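PDB 6VC5: endoglucanase from Komagataeibacter sucrofermentans, which probably catalyses endohydrolysis of beta-1,4-glucosidic linkages in cellulose and related beta-glucans. Local coordinates for residues A9-K14 with M40-A45; Y15-P18 with I22-T25; L230-M235 with A309-N314; P257-L262 with S268-P273; P292-A297 with Y301-T306. All coordinates share one frame; numbering follows the deposited sequence. Where two conformers were deposited one is given.

Interaction 1 of 5, residues A9-K14 with M40-A45; sequences AIFRDK and MLFSAA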
# COMPACT_ATOMS: atom_id res chain seq x y z
N ALA A 9 9.35 10.97 -14.01
CA ALA A 9 10.45 10.83 -14.95
C ALA A 9 11.72 10.33 -14.27
O ALA A 9 12.47 9.52 -14.84
CB ALA A 9 10.71 12.15 -15.67
N ILE A 10 11.99 10.80 -13.05
CA ILE A 10 13.13 10.30 -12.29
C ILE A 10 12.93 8.84 -11.89
O ILE A 10 13.83 8.01 -12.06
CB ILE A 10 13.38 11.19 -11.05
CG1 ILE A 10 13.73 12.62 -11.47
CG2 ILE A 10 14.49 10.61 -10.21
CD1 ILE A 10 13.54 13.62 -10.33
N PHE A 11 11.76 8.52 -11.32
CA PHE A 11 11.46 7.14 -10.95
C PHE A 11 11.60 6.22 -12.16
O PHE A 11 12.24 5.16 -12.08
CB PHE A 11 10.04 7.05 -10.37
CG PHE A 11 9.72 5.72 -9.74
CD1 PHE A 11 9.90 5.52 -8.38
CD2 PHE A 11 9.23 4.67 -10.50
CE1 PHE A 11 9.60 4.29 -7.78
CE2 PHE A 11 8.93 3.44 -9.91
CZ PHE A 11 9.11 3.25 -8.56
N ARG A 12 11.03 6.64 -13.28
CA ARG A 12 11.05 5.82 -14.49
C ARG A 12 12.47 5.60 -14.98
O ARG A 12 12.83 4.48 -15.38
CB ARG A 12 10.20 6.50 -15.58
CG ARG A 12 10.10 5.70 -16.87
CD ARG A 12 9.47 6.54 -17.97
NE ARG A 12 10.29 7.70 -18.30
CZ ARG A 12 9.80 8.86 -18.73
NH1 ARG A 12 8.50 9.03 -18.88
NH2 ARG A 12 10.63 9.87 -19.00
N ASP A 13 13.30 6.64 -14.96
CA ASP A 13 14.68 6.49 -15.41
C ASP A 13 15.42 5.45 -14.57
O ASP A 13 16.26 4.71 -15.09
CB ASP A 13 15.38 7.84 -15.35
CG ASP A 13 16.87 7.74 -15.66
OD1 ASP A 13 17.67 8.31 -14.89
OD2 ASP A 13 17.23 7.11 -16.67
N LYS A 14 15.12 5.38 -13.27
CA LYS A 14 15.87 4.52 -12.36
C LYS A 14 15.37 3.08 -12.38
O LYS A 14 16.18 2.14 -12.33
CB LYS A 14 15.81 5.08 -10.94
CG LYS A 14 16.55 6.40 -10.77
CD LYS A 14 16.39 6.95 -9.37
CE LYS A 14 17.66 7.67 -8.93
NZ LYS A 14 18.55 6.78 -8.12
N MET A 40 2.29 1.38 -12.51
CA MET A 40 1.02 1.69 -13.16
C MET A 40 0.36 2.92 -12.53
O MET A 40 -0.13 3.81 -13.23
CB MET A 40 0.12 0.47 -13.07
CG MET A 40 0.58 -0.69 -13.95
SD MET A 40 -0.36 -2.21 -13.59
CE MET A 40 -2.04 -1.73 -14.15
N LEU A 41 0.37 2.99 -11.19
CA LEU A 41 -0.28 4.13 -10.53
C LEU A 41 0.44 5.44 -10.84
O LEU A 41 -0.20 6.47 -11.11
CB LEU A 41 -0.32 3.88 -9.02
CG LEU A 41 -1.19 4.85 -8.20
CD1 LEU A 41 -2.66 4.51 -8.41
CD2 LEU A 41 -0.83 4.78 -6.72
N PHE A 42 1.78 5.43 -10.76
CA PHE A 42 2.54 6.66 -10.99
C PHE A 42 2.45 7.11 -12.45
O PHE A 42 2.33 8.31 -12.72
CB PHE A 42 4.01 6.47 -10.61
CG PHE A 42 4.26 6.02 -9.19
CD1 PHE A 42 3.30 6.15 -8.20
CD2 PHE A 42 5.49 5.48 -8.85
CE1 PHE A 42 3.56 5.73 -6.89
CE2 PHE A 42 5.76 5.06 -7.55
CZ PHE A 42 4.78 5.18 -6.57
N SER A 43 2.52 6.17 -13.40
CA SER A 43 2.40 6.53 -14.81
C SER A 43 1.00 7.01 -15.16
O SER A 43 0.85 7.94 -15.97
CB SER A 43 2.85 5.36 -15.71
OG SER A 43 2.03 4.23 -15.56
N ALA A 44 -0.03 6.43 -14.55
CA ALA A 44 -1.39 6.95 -14.76
C ALA A 44 -1.53 8.37 -14.21
O ALA A 44 -2.10 9.24 -14.88
CB ALA A 44 -2.41 6.02 -14.10
N ALA A 45 -1.04 8.60 -12.99
CA ALA A 45 -1.11 9.94 -12.40
C ALA A 45 -0.32 10.96 -13.22
O ALA A 45 -0.74 12.11 -13.37
CB ALA A 45 -0.59 9.89 -10.96
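F11 and F42 make the whole of this contact, a T-shaped (edge-to-face) aromatic pair joining helix 4-15 to helix 33-46. The ring planes stand at 90° and the centroids are 5.2 Å apart. F42 supplies the edge: its CE2 lies over one face of F11, toward the rim rather than the centre, and its nearest approach is 3.9 Å to F11 CE1. CD2 of F42 comes next, 4.1 Å from F11 CE2, so one side of the F42 ring does the touching. The two side chains reach this meeting by different torsions. F11 turns CG away from its backbone N (chi1 -170°), whereas F42 carries CG beside its own N, and together the rings span the space between helices whose nearest CA atoms are 8.9 Å apart.

Apolar packing completes the setting. Helix 300-313 lies against both rings, with A304 touching F11 and M307, L308 and I311 touching F42; Y15 adds a second edge-to-face partner for F11. Polar links lie to the side: R12 reaches out to a salt bridge with D48.

Two rings thus join two helices of what is expected to be an (alpha/alpha)6 barrel, while the backbones themselves stay apart. With no polar group at the interface, cohesion probably comes from dispersion and from the weak electrostatics of ring hydrogens directed at a pi face.

Interaction 2 of 5, residues Y15-P18 with I22-T25; sequences YFHP and IIDT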
# COMPACT_ATOMS: atom_id res chain seq x y z
N TYR A 15 14.05 2.87 -12.46
CA TYR A 15 13.48 1.57 -12.15
C TYR A 15 12.63 0.95 -13.25
O TYR A 15 12.28 -0.23 -13.13
CB TYR A 15 12.65 1.63 -10.86
CG TYR A 15 13.40 2.26 -9.71
CD1 TYR A 15 14.58 1.70 -9.22
CD2 TYR A 15 12.93 3.42 -9.11
CE1 TYR A 15 15.28 2.28 -8.18
CE2 TYR A 15 13.62 4.01 -8.06
CZ TYR A 15 14.79 3.44 -7.60
OH TYR A 15 15.48 4.01 -6.56
N PHE A 16 12.28 1.69 -14.30
CA PHE A 16 11.45 1.18 -15.38
C PHE A 16 12.32 0.58 -16.49
O PHE A 16 13.35 1.15 -16.87
CB PHE A 16 10.59 2.32 -15.94
CG PHE A 16 9.89 2.00 -17.24
CD1 PHE A 16 8.66 1.36 -17.25
CD2 PHE A 16 10.44 2.39 -18.45
CE1 PHE A 16 8.01 1.09 -18.45
CE2 PHE A 16 9.80 2.13 -19.66
CZ PHE A 16 8.59 1.48 -19.66
N HIS A 17 11.88 -0.56 -17.01
CA HIS A 17 12.52 -1.20 -18.14
C HIS A 17 11.55 -1.29 -19.32
O HIS A 17 10.33 -1.37 -19.12
CB HIS A 17 13.00 -2.60 -17.74
CG HIS A 17 14.10 -2.57 -16.73
ND1 HIS A 17 15.43 -2.70 -17.07
CD2 HIS A 17 14.08 -2.35 -15.39
CE1 HIS A 17 16.17 -2.60 -15.98
NE2 HIS A 17 15.38 -2.38 -14.95
N PRO A 18 12.07 -1.26 -20.55
CA PRO A 18 11.18 -1.17 -21.72
C PRO A 18 10.21 -2.33 -21.89
O PRO A 18 9.18 -2.15 -22.56
CB PRO A 18 12.16 -1.10 -22.90
CG PRO A 18 13.43 -0.58 -22.30
CD PRO A 18 13.49 -1.16 -20.92
N ILE A 22 9.13 -3.23 -13.48
CA ILE A 22 9.66 -2.32 -12.48
C ILE A 22 10.62 -3.14 -11.64
O ILE A 22 10.23 -4.19 -11.12
CB ILE A 22 8.53 -1.74 -11.62
CG1 ILE A 22 7.52 -0.99 -12.49
CG2 ILE A 22 9.10 -0.84 -10.52
CD1 ILE A 22 8.14 0.09 -13.33
N ILE A 23 11.88 -2.70 -11.53
CA ILE A 23 12.91 -3.47 -10.83
C ILE A 23 13.71 -2.53 -9.94
O ILE A 23 14.23 -1.51 -10.41
CB ILE A 23 13.85 -4.19 -11.82
CG1 ILE A 23 13.07 -5.11 -12.76
CG2 ILE A 23 14.85 -5.04 -11.06
CD1 ILE A 23 13.91 -5.67 -13.92
N ASP A 24 13.82 -2.88 -8.66
CA ASP A 24 14.69 -2.19 -7.72
C ASP A 24 16.13 -2.54 -8.04
O ASP A 24 16.49 -3.72 -8.07
CB ASP A 24 14.33 -2.67 -6.32
CG ASP A 24 15.23 -2.11 -5.23
OD1 ASP A 24 16.18 -1.36 -5.51
OD2 ASP A 24 14.93 -2.44 -4.05
N THR A 25 16.96 -1.52 -8.25
CA THR A 25 18.36 -1.76 -8.61
C THR A 25 19.12 -2.51 -7.52
O THR A 25 20.09 -3.21 -7.82
CB THR A 25 19.04 -0.43 -8.93
OG1 THR A 25 18.78 0.51 -7.88
CG2 THR A 25 18.50 0.15 -10.23
O HOH W 1 16.06 -1.17 -12.40
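Y15, the last residue of helix 4-15, meets the returning chain with both its backbone and its ring. Its carbonyl O accepts the amide of I23 at 3.0 Å (N-H...O angle 165°), the donor lying in the carbonyl plane, and the same oxygen is approached by I22 CA at 3.4 Å in a CA-H...O contact. The phenol ring lies along I23 to T25: CD1 is 3.4 Å from I23 O, and T25 OG1 sits at the ring edge, in its plane, near CE1. Beyond the contact, the ring of Y300 is paired edge-to-face with Y15. With an alanine here the backbone bond would remain, but Y300 would probably lose its edge-to-face mate and T25 OG1 its ring neighbour.

The segments form a short chain reversal in the loop between helix 4-15 and strand 30-32, within the (alpha/alpha)6 barrel expected of family 8, and F16 with I22 forms a single beta bridge in it. I22 starts away from the facing segment, yet its CD1 swings back to 4.2 Å from F16 CD1, at the edge of that ring.

I23 meets H17 instead. Its CD1 lies over the face of the H17 imidazole, a CH-pi contact with CD1 4.0 Å from the ring centroid, and it is the extended chain of I23 (chi2 170°) that carries this methyl over the ring. A water donates to I23 O at 2.7 Å and also bonds to H17 NE2, while a glycerol, probably from the crystallisation liquor, lies beside the H17 side chain.

Interaction 3 of 5, residues L230-M235 with A309-N314; sequences LSWAHM and AYIARN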
# COMPACT_ATOMS: atom_id res chain seq x y z
N LEU A 230 -4.87 6.84 5.33
CA LEU A 230 -5.98 7.44 6.06
C LEU A 230 -6.11 8.93 5.74
O LEU A 230 -7.22 9.43 5.53
CB LEU A 230 -5.79 7.25 7.56
CG LEU A 230 -5.93 5.82 8.08
CD1 LEU A 230 -5.64 5.80 9.59
CD2 LEU A 230 -7.31 5.28 7.78
N SER A 231 -4.98 9.64 5.70
CA SER A 231 -5.03 11.06 5.35
C SER A 231 -5.53 11.25 3.92
O SER A 231 -6.41 12.08 3.66
CB SER A 231 -3.64 11.68 5.52
OG SER A 231 -3.70 13.07 5.25
N TRP A 232 -4.98 10.47 2.99
CA TRP A 232 -5.33 10.59 1.57
C TRP A 232 -6.83 10.38 1.36
O TRP A 232 -7.47 11.11 0.59
CB TRP A 232 -4.51 9.53 0.84
CG TRP A 232 -4.56 9.42 -0.65
CD1 TRP A 232 -5.40 10.06 -1.51
CD2 TRP A 232 -3.72 8.58 -1.44
NE1 TRP A 232 -5.12 9.67 -2.81
CE2 TRP A 232 -4.10 8.76 -2.78
CE3 TRP A 232 -2.68 7.71 -1.13
CZ2 TRP A 232 -3.47 8.07 -3.82
CZ3 TRP A 232 -2.06 7.03 -2.16
CH2 TRP A 232 -2.45 7.22 -3.49
N ALA A 233 -7.42 9.41 2.06
CA ALA A 233 -8.84 9.10 1.96
C ALA A 233 -9.73 9.97 2.84
O ALA A 233 -10.95 9.72 2.89
CB ALA A 233 -9.07 7.63 2.28
N HIS A 234 -9.18 10.95 3.56
CA HIS A 234 -9.95 11.83 4.45
C HIS A 234 -10.62 11.06 5.58
O HIS A 234 -11.73 11.39 6.02
CB HIS A 234 -10.95 12.70 3.67
CG HIS A 234 -10.34 13.40 2.50
ND1 HIS A 234 -9.41 14.41 2.64
CD2 HIS A 234 -10.51 13.24 1.17
CE1 HIS A 234 -9.04 14.85 1.45
NE2 HIS A 234 -9.69 14.15 0.53
N MET A 235 -9.93 10.02 6.06
CA MET A 235 -10.43 9.16 7.12
C MET A 235 -9.63 9.28 8.41
O MET A 235 -9.92 8.55 9.37
CB MET A 235 -10.43 7.69 6.69
CG MET A 235 -11.39 7.32 5.56
SD MET A 235 -11.09 5.62 4.95
CE MET A 235 -12.21 5.56 3.56
N ALA A 309 3.38 9.89 -1.60
CA ALA A 309 3.06 11.15 -0.91
C ALA A 309 2.73 12.28 -1.89
O ALA A 309 1.84 13.09 -1.61
CB ALA A 309 4.20 11.54 0.01
N TYR A 310 3.46 12.38 -3.01
CA TYR A 310 3.14 13.37 -4.04
C TYR A 310 1.73 13.16 -4.58
O TYR A 310 0.99 14.12 -4.78
CB TYR A 310 4.13 13.28 -5.20
CG TYR A 310 5.39 14.08 -5.01
CD1 TYR A 310 5.45 15.43 -5.38
CD2 TYR A 310 6.52 13.51 -4.47
CE1 TYR A 310 6.60 16.17 -5.20
CE2 TYR A 310 7.68 14.25 -4.28
CZ TYR A 310 7.71 15.58 -4.65
OH TYR A 310 8.88 16.30 -4.45
N ILE A 311 1.35 11.90 -4.80
CA ILE A 311 0.03 11.59 -5.34
C ILE A 311 -1.05 11.94 -4.32
O ILE A 311 -2.09 12.51 -4.66
CB ILE A 311 -0.02 10.13 -5.83
CG1 ILE A 311 0.92 9.98 -7.03
CG2 ILE A 311 -1.45 9.72 -6.22
CD1 ILE A 311 1.11 8.58 -7.49
N ALA A 312 -0.80 11.62 -3.04
CA ALA A 312 -1.75 11.95 -1.99
C ALA A 312 -1.90 13.46 -1.80
O ALA A 312 -3.02 13.96 -1.60
CB ALA A 312 -1.32 11.28 -0.68
N ARG A 313 -0.80 14.21 -1.85
CA ARG A 313 -0.88 15.66 -1.69
C ARG A 313 -1.75 16.29 -2.77
O ARG A 313 -2.52 17.22 -2.50
CB ARG A 313 0.52 16.26 -1.73
CG ARG A 313 0.56 17.74 -1.38
CD ARG A 313 1.98 18.29 -1.46
NE ARG A 313 2.52 18.26 -2.82
CZ ARG A 313 3.70 18.77 -3.17
NH1 ARG A 313 4.47 19.35 -2.27
NH2 ARG A 313 4.10 18.69 -4.43
N ASN A 314 -1.63 15.80 -4.01
CA ASN A 314 -2.47 16.24 -5.13
C ASN A 314 -2.47 17.77 -5.29
O ASN A 314 -3.52 18.41 -5.40
CB ASN A 314 -3.88 15.68 -4.99
CG ASN A 314 -4.69 15.85 -6.25
OD1 ASN A 314 -4.14 16.03 -7.34
ND2 ASN A 314 -6.01 15.81 -6.12
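The indole of W232 lies with one face on A312, and that face carries most of the contact. A312 CB stands 3.5 Å above the ring plane, offset toward the rim, and comes within 3.7 Å of W232 CD2. A312 CA sits almost on the normal of the five-membered ring, 6° off it and 3.9 Å from the centroid, a clear CH-pi geometry. The carbonyl O of I311 is over the same face, 4.3 Å above the plane and also toward the rim. I311 touches the six-membered part instead: its CG2 reaches W232 CZ2 at 3.5 Å and CH2 at 3.8 Å, from an oblique direction, while the two side chains run side by side and point the same way. The other flat group, the H234 imidazole, has W232 O over one face.

The torsions of W232 explain the reach. With CG swung opposite the backbone N (chi1 -176°), the ring leaves the last turn of helix 225-232 and spreads across helix 300-313, and CA of W232 and A312 approach to 5.2 Å. Just beyond it, helix 225-232 ends in a Schellman motif: H234 has positive phi, with bonds back from M235 N to L230 O and from H234 N to S231 O. P160 of helix 159-169 also touches W232.

Here a small residue lets a large flat one come close. A312 CA meets the five-membered ring face-on while its methyl packs toward the rim, so two helix C-terminal ends of the barrel are joined by dispersion and CH-pi attraction, without a polar bond between the segments.

Interaction 4 of 5, residues P257-L262 with S268-P273; sequences PGWVDL and SPYNAP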
# COMPACT_ATOMS: atom_id res chain seq x y z
N PRO A 257 12.69 7.67 13.34
CA PRO A 257 13.22 6.31 13.38
C PRO A 257 12.75 5.45 12.21
O PRO A 257 11.68 5.62 11.76
CB PRO A 257 12.65 5.76 14.68
CG PRO A 257 11.41 6.55 14.92
CD PRO A 257 11.69 7.92 14.38
N GLY A 258 13.58 4.55 11.75
CA GLY A 258 13.15 3.57 10.76
C GLY A 258 12.18 2.56 11.33
O GLY A 258 11.28 2.08 10.63
N TRP A 259 12.35 2.20 12.60
CA TRP A 259 11.39 1.35 13.27
C TRP A 259 11.32 1.71 14.74
O TRP A 259 12.28 2.23 15.32
CB TRP A 259 11.66 -0.16 13.10
CG TRP A 259 13.03 -0.69 13.48
CD1 TRP A 259 14.03 -1.01 12.63
CD2 TRP A 259 13.50 -1.01 14.80
NE1 TRP A 259 15.11 -1.50 13.32
CE2 TRP A 259 14.81 -1.51 14.66
CE3 TRP A 259 12.95 -0.92 16.08
CZ2 TRP A 259 15.58 -1.92 15.75
CZ3 TRP A 259 13.72 -1.33 17.17
CH2 TRP A 259 15.03 -1.82 16.99
N VAL A 260 10.16 1.44 15.34
CA VAL A 260 9.95 1.54 16.78
C VAL A 260 9.31 0.24 17.27
O VAL A 260 8.30 -0.20 16.71
CB VAL A 260 9.05 2.73 17.15
CG1 VAL A 260 8.82 2.77 18.67
CG2 VAL A 260 9.65 4.02 16.66
N ASP A 261 9.88 -0.35 18.32
CA ASP A 261 9.35 -1.57 18.92
C ASP A 261 8.16 -1.19 19.79
O ASP A 261 8.27 -0.33 20.67
CB ASP A 261 10.45 -2.24 19.76
CG ASP A 261 10.03 -3.59 20.32
OD1 ASP A 261 10.73 -4.61 20.06
OD2 ASP A 261 9.03 -3.66 21.05
N LEU A 262 7.02 -1.81 19.52
CA LEU A 262 5.77 -1.46 20.20
C LEU A 262 5.60 -2.13 21.56
O LEU A 262 4.60 -1.87 22.24
CB LEU A 262 4.59 -1.79 19.29
CG LEU A 262 4.67 -1.10 17.92
CD1 LEU A 262 3.45 -1.52 17.11
CD2 LEU A 262 4.72 0.41 18.08
N SER A 268 15.08 2.03 16.17
CA SER A 268 16.24 1.68 15.37
C SER A 268 17.36 2.68 15.65
O SER A 268 17.11 3.87 15.86
CB SER A 268 15.89 1.74 13.88
OG SER A 268 15.41 3.02 13.49
N PRO A 269 18.62 2.24 15.68
CA PRO A 269 19.71 3.20 15.85
C PRO A 269 19.81 4.16 14.69
O PRO A 269 20.16 5.33 14.88
CB PRO A 269 20.96 2.32 15.98
CG PRO A 269 20.57 0.99 15.41
CD PRO A 269 19.09 0.84 15.61
N TYR A 270 19.49 3.70 13.48
CA TYR A 270 19.53 4.53 12.30
C TYR A 270 18.21 5.26 12.13
O TYR A 270 17.20 4.92 12.75
CB TYR A 270 19.77 3.67 11.06
CG TYR A 270 18.91 2.43 10.97
CD1 TYR A 270 17.66 2.46 10.36
CD2 TYR A 270 19.38 1.20 11.45
CE1 TYR A 270 16.89 1.30 10.25
CE2 TYR A 270 18.63 0.05 11.35
CZ TYR A 270 17.38 0.10 10.75
OH TYR A 270 16.65 -1.06 10.65
N ASN A 271 18.23 6.27 11.27
CA ASN A 271 17.04 7.05 10.97
C ASN A 271 16.36 6.52 9.71
O ASN A 271 16.95 5.79 8.90
CB ASN A 271 17.40 8.53 10.76
CG ASN A 271 18.09 9.15 11.96
OD1 ASN A 271 17.65 9.02 13.11
ND2 ASN A 271 19.18 9.86 11.70
N ALA A 272 15.10 6.90 9.57
CA ALA A 272 14.28 6.49 8.45
C ALA A 272 14.74 7.14 7.16
O ALA A 272 15.42 8.17 7.17
CB ALA A 272 12.85 6.94 8.73
N PRO A 273 14.37 6.57 6.02
CA PRO A 273 14.63 7.23 4.74
C PRO A 273 13.71 8.41 4.53
O PRO A 273 12.73 8.59 5.27
CB PRO A 273 14.32 6.12 3.72
CG PRO A 273 13.22 5.34 4.39
CD PRO A 273 13.62 5.30 5.85
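S268 and W259 are tied by one backbone bond and one to the side-chain hydroxyl. S268 N donates to W259 O at 2.9 Å, the donor tilted 28° from the carbonyl plane, and the S268 hydroxyl takes the W259 amide at 3.3 Å in a fairly straight bond (158°). The same OG accepts a weak bond from G258 N at 3.0 Å, and gives its own proton to Y270 O at 2.7 Å. One buried hydroxyl therefore receives the W259 amide and, weakly, that of G258 while fixing a carbonyl of its own segment, its OG sitting between the backbone N and carbonyl carbon (chi1 58°).

These bonds secure the return of a loop leaving strand 260-261, itself paired antiparallel with strand 218-219; P257 and N271 add a single beta bridge. G258 O is bonded by Y276 of helix 274-282, and N271 is tied to R267.

Packing gathers round the indole of W259. S268 CA, 3.5 Å above the ring plane, and CB, 3.4 Å from the centroid of the five-membered ring, together cover one face. CB sits in the corner where the two rings meet, over a face of Y270 as well. Y270 OH reaches the indole edge, 3.1 Å from W259 NE1, the ring planes nearly perpendicular. R218 makes a cation-pi contact with W259. Were the indole replaced by an alanine methyl, R218 would probably lose that partner and Y270 OH its neighbour at NE1, the S268 methylene keeping only the Y270 face. Glycine at G258 lets Y270 CE1 lie close to where a side chain would begin. A272 CB rests 3.5 Å from P257 O.

Interaction 5 of 5, residues P292-A297 with Y301-T306; sequences PTLDHA and YSAALT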
# COMPACT_ATOMS: atom_id res chain seq x y z
N PRO A 292 10.30 15.82 -0.14
CA PRO A 292 11.61 15.41 -0.64
C PRO A 292 11.48 15.12 -2.12
O PRO A 292 10.39 14.90 -2.59
CB PRO A 292 11.89 14.09 0.11
CG PRO A 292 10.98 14.07 1.27
CD PRO A 292 9.85 15.01 1.02
N THR A 293 12.58 15.21 -2.86
CA THR A 293 12.57 14.92 -4.27
C THR A 293 13.32 13.63 -4.61
O THR A 293 14.21 13.24 -3.93
CB THR A 293 13.13 16.06 -5.10
OG1 THR A 293 14.38 16.45 -4.56
CG2 THR A 293 12.17 17.25 -5.08
N LEU A 294 12.90 12.98 -5.68
CA LEU A 294 13.40 11.64 -5.96
C LEU A 294 14.85 11.61 -6.41
O LEU A 294 15.47 10.54 -6.35
CB LEU A 294 12.52 10.95 -6.99
CG LEU A 294 11.49 10.01 -6.37
CD1 LEU A 294 10.47 10.79 -5.55
CD2 LEU A 294 10.82 9.21 -7.47
N ASP A 295 15.40 12.73 -6.86
CA ASP A 295 16.82 12.73 -7.19
C ASP A 295 17.71 12.53 -5.97
O ASP A 295 18.90 12.26 -6.13
CB ASP A 295 17.21 14.01 -7.94
CG ASP A 295 16.90 15.26 -7.15
OD1 ASP A 295 15.74 15.41 -6.71
OD2 ASP A 295 17.82 16.10 -6.96
N HIS A 296 17.16 12.65 -4.75
CA HIS A 296 17.91 12.40 -3.52
C HIS A 296 17.51 11.09 -2.85
O HIS A 296 18.00 10.81 -1.74
CB HIS A 296 17.72 13.55 -2.53
CG HIS A 296 18.13 14.89 -3.06
ND1 HIS A 296 17.42 16.04 -2.80
CD2 HIS A 296 19.17 15.25 -3.85
CE1 HIS A 296 18.02 17.06 -3.40
NE2 HIS A 296 19.08 16.61 -4.04
N ALA A 297 16.63 10.30 -3.46
CA ALA A 297 16.15 9.09 -2.81
C ALA A 297 17.30 8.11 -2.60
O ALA A 297 18.05 7.83 -3.55
CB ALA A 297 15.06 8.43 -3.66
N TYR A 301 12.76 1.74 -2.11
CA TYR A 301 11.67 1.81 -1.13
C TYR A 301 11.30 3.27 -0.85
O TYR A 301 10.12 3.64 -0.85
CB TYR A 301 12.09 1.12 0.17
CG TYR A 301 11.07 1.34 1.26
CD1 TYR A 301 9.98 0.49 1.39
CD2 TYR A 301 11.17 2.42 2.12
CE1 TYR A 301 9.02 0.70 2.37
CE2 TYR A 301 10.22 2.64 3.09
CZ TYR A 301 9.16 1.78 3.21
OH TYR A 301 8.22 2.01 4.18
N SER A 302 12.31 4.09 -0.58
CA SER A 302 12.06 5.48 -0.23
C SER A 302 11.46 6.24 -1.41
O SER A 302 10.56 7.07 -1.24
CB SER A 302 13.37 6.13 0.21
OG SER A 302 13.14 7.43 0.71
N ALA A 303 11.95 5.96 -2.62
CA ALA A 303 11.45 6.65 -3.81
C ALA A 303 9.96 6.36 -4.04
O ALA A 303 9.18 7.27 -4.32
CB ALA A 303 12.27 6.25 -5.04
N ALA A 304 9.56 5.10 -3.91
CA ALA A 304 8.15 4.76 -4.10
C ALA A 304 7.27 5.40 -3.04
O ALA A 304 6.18 5.91 -3.35
CB ALA A 304 7.98 3.24 -4.14
N LEU A 305 7.71 5.40 -1.78
CA LEU A 305 6.91 6.01 -0.72
C LEU A 305 6.78 7.52 -0.91
O LEU A 305 5.70 8.09 -0.69
CB LEU A 305 7.51 5.67 0.65
CG LEU A 305 6.75 6.14 1.89
CD1 LEU A 305 5.34 5.57 1.95
CD2 LEU A 305 7.54 5.72 3.13
N THR A 306 7.87 8.17 -1.32
CA THR A 306 7.82 9.60 -1.61
C THR A 306 6.86 9.89 -2.76
O THR A 306 6.04 10.82 -2.67
CB THR A 306 9.24 10.08 -1.93
OG1 THR A 306 10.08 9.84 -0.79
CG2 THR A 306 9.25 11.59 -2.24
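L294, A297 and P292 pack against one side of helix 300-313, where A303 and T306 receive them. The contact is almost wholly apolar. L294 CD1 meets the T306 methyl, CG2, at 3.6 Å, the two side chains sliding past each other in opposite directions, while its CG lies 4.1 Å from A303 CB. A297 brings its methyl to A303 CB at 3.8 Å, methyl to methyl. P292 takes part through its backbone as much as its ring: its O is 3.5 Å from T306 CG2. L294 is also touched by I10, F11 and M307, so it sits among helix 4-15 and helix 300-313 together.

The segment 292-297 is the approach to the helix, in the loop between helices 274-282 and 300-313: residues 294-296 form a short 3-10 stretch, and the chain then enters the last long helix of the barrel. The lead-in folds back on the helix it precedes, and the small A297 and A303 allow a distance of 5.4 Å between their CA atoms.

Polar bonds lie within each segment. T293 OG1 donates to D295 OD1 at 2.7 Å, on the syn side of the carboxylate, alongside the backbone bond from H296 N to T293 O. On the helix, T306 OG1 bonds S302 O at 2.8 Å, above the carbonyl plane, while T306 N reaches the same oxygen from the opposite face. The T306 hydroxyl beside the backbone N (chi1 -60°) makes this possible and leaves CG2 as the atom turned to L294 and P292.

Interactions 1, 2 and 5 form one cluster: centres of 1 and 2 are 10 Å apart, of 1 and 5 12 Å, and interaction 2 is nested in the loop that 1 closes. Helix 300-313 connects the set, since interactions 3 and 5 both use it, and Y310 OH probably bonds P292 O at 2.8 Å. F42 CD1 packs on I311 CD1 at 3.3 Å, linking interaction 1 to 3, while F11 CB touches L294 CD2 at 3.7 Å. Interaction 4 is more remote, 28 Å from interaction 1 between centres, but P273 meets S302 of interaction 5. Glycerol, probably from crystallisation, lies near H17 of interaction 2 and N271 of interaction 4.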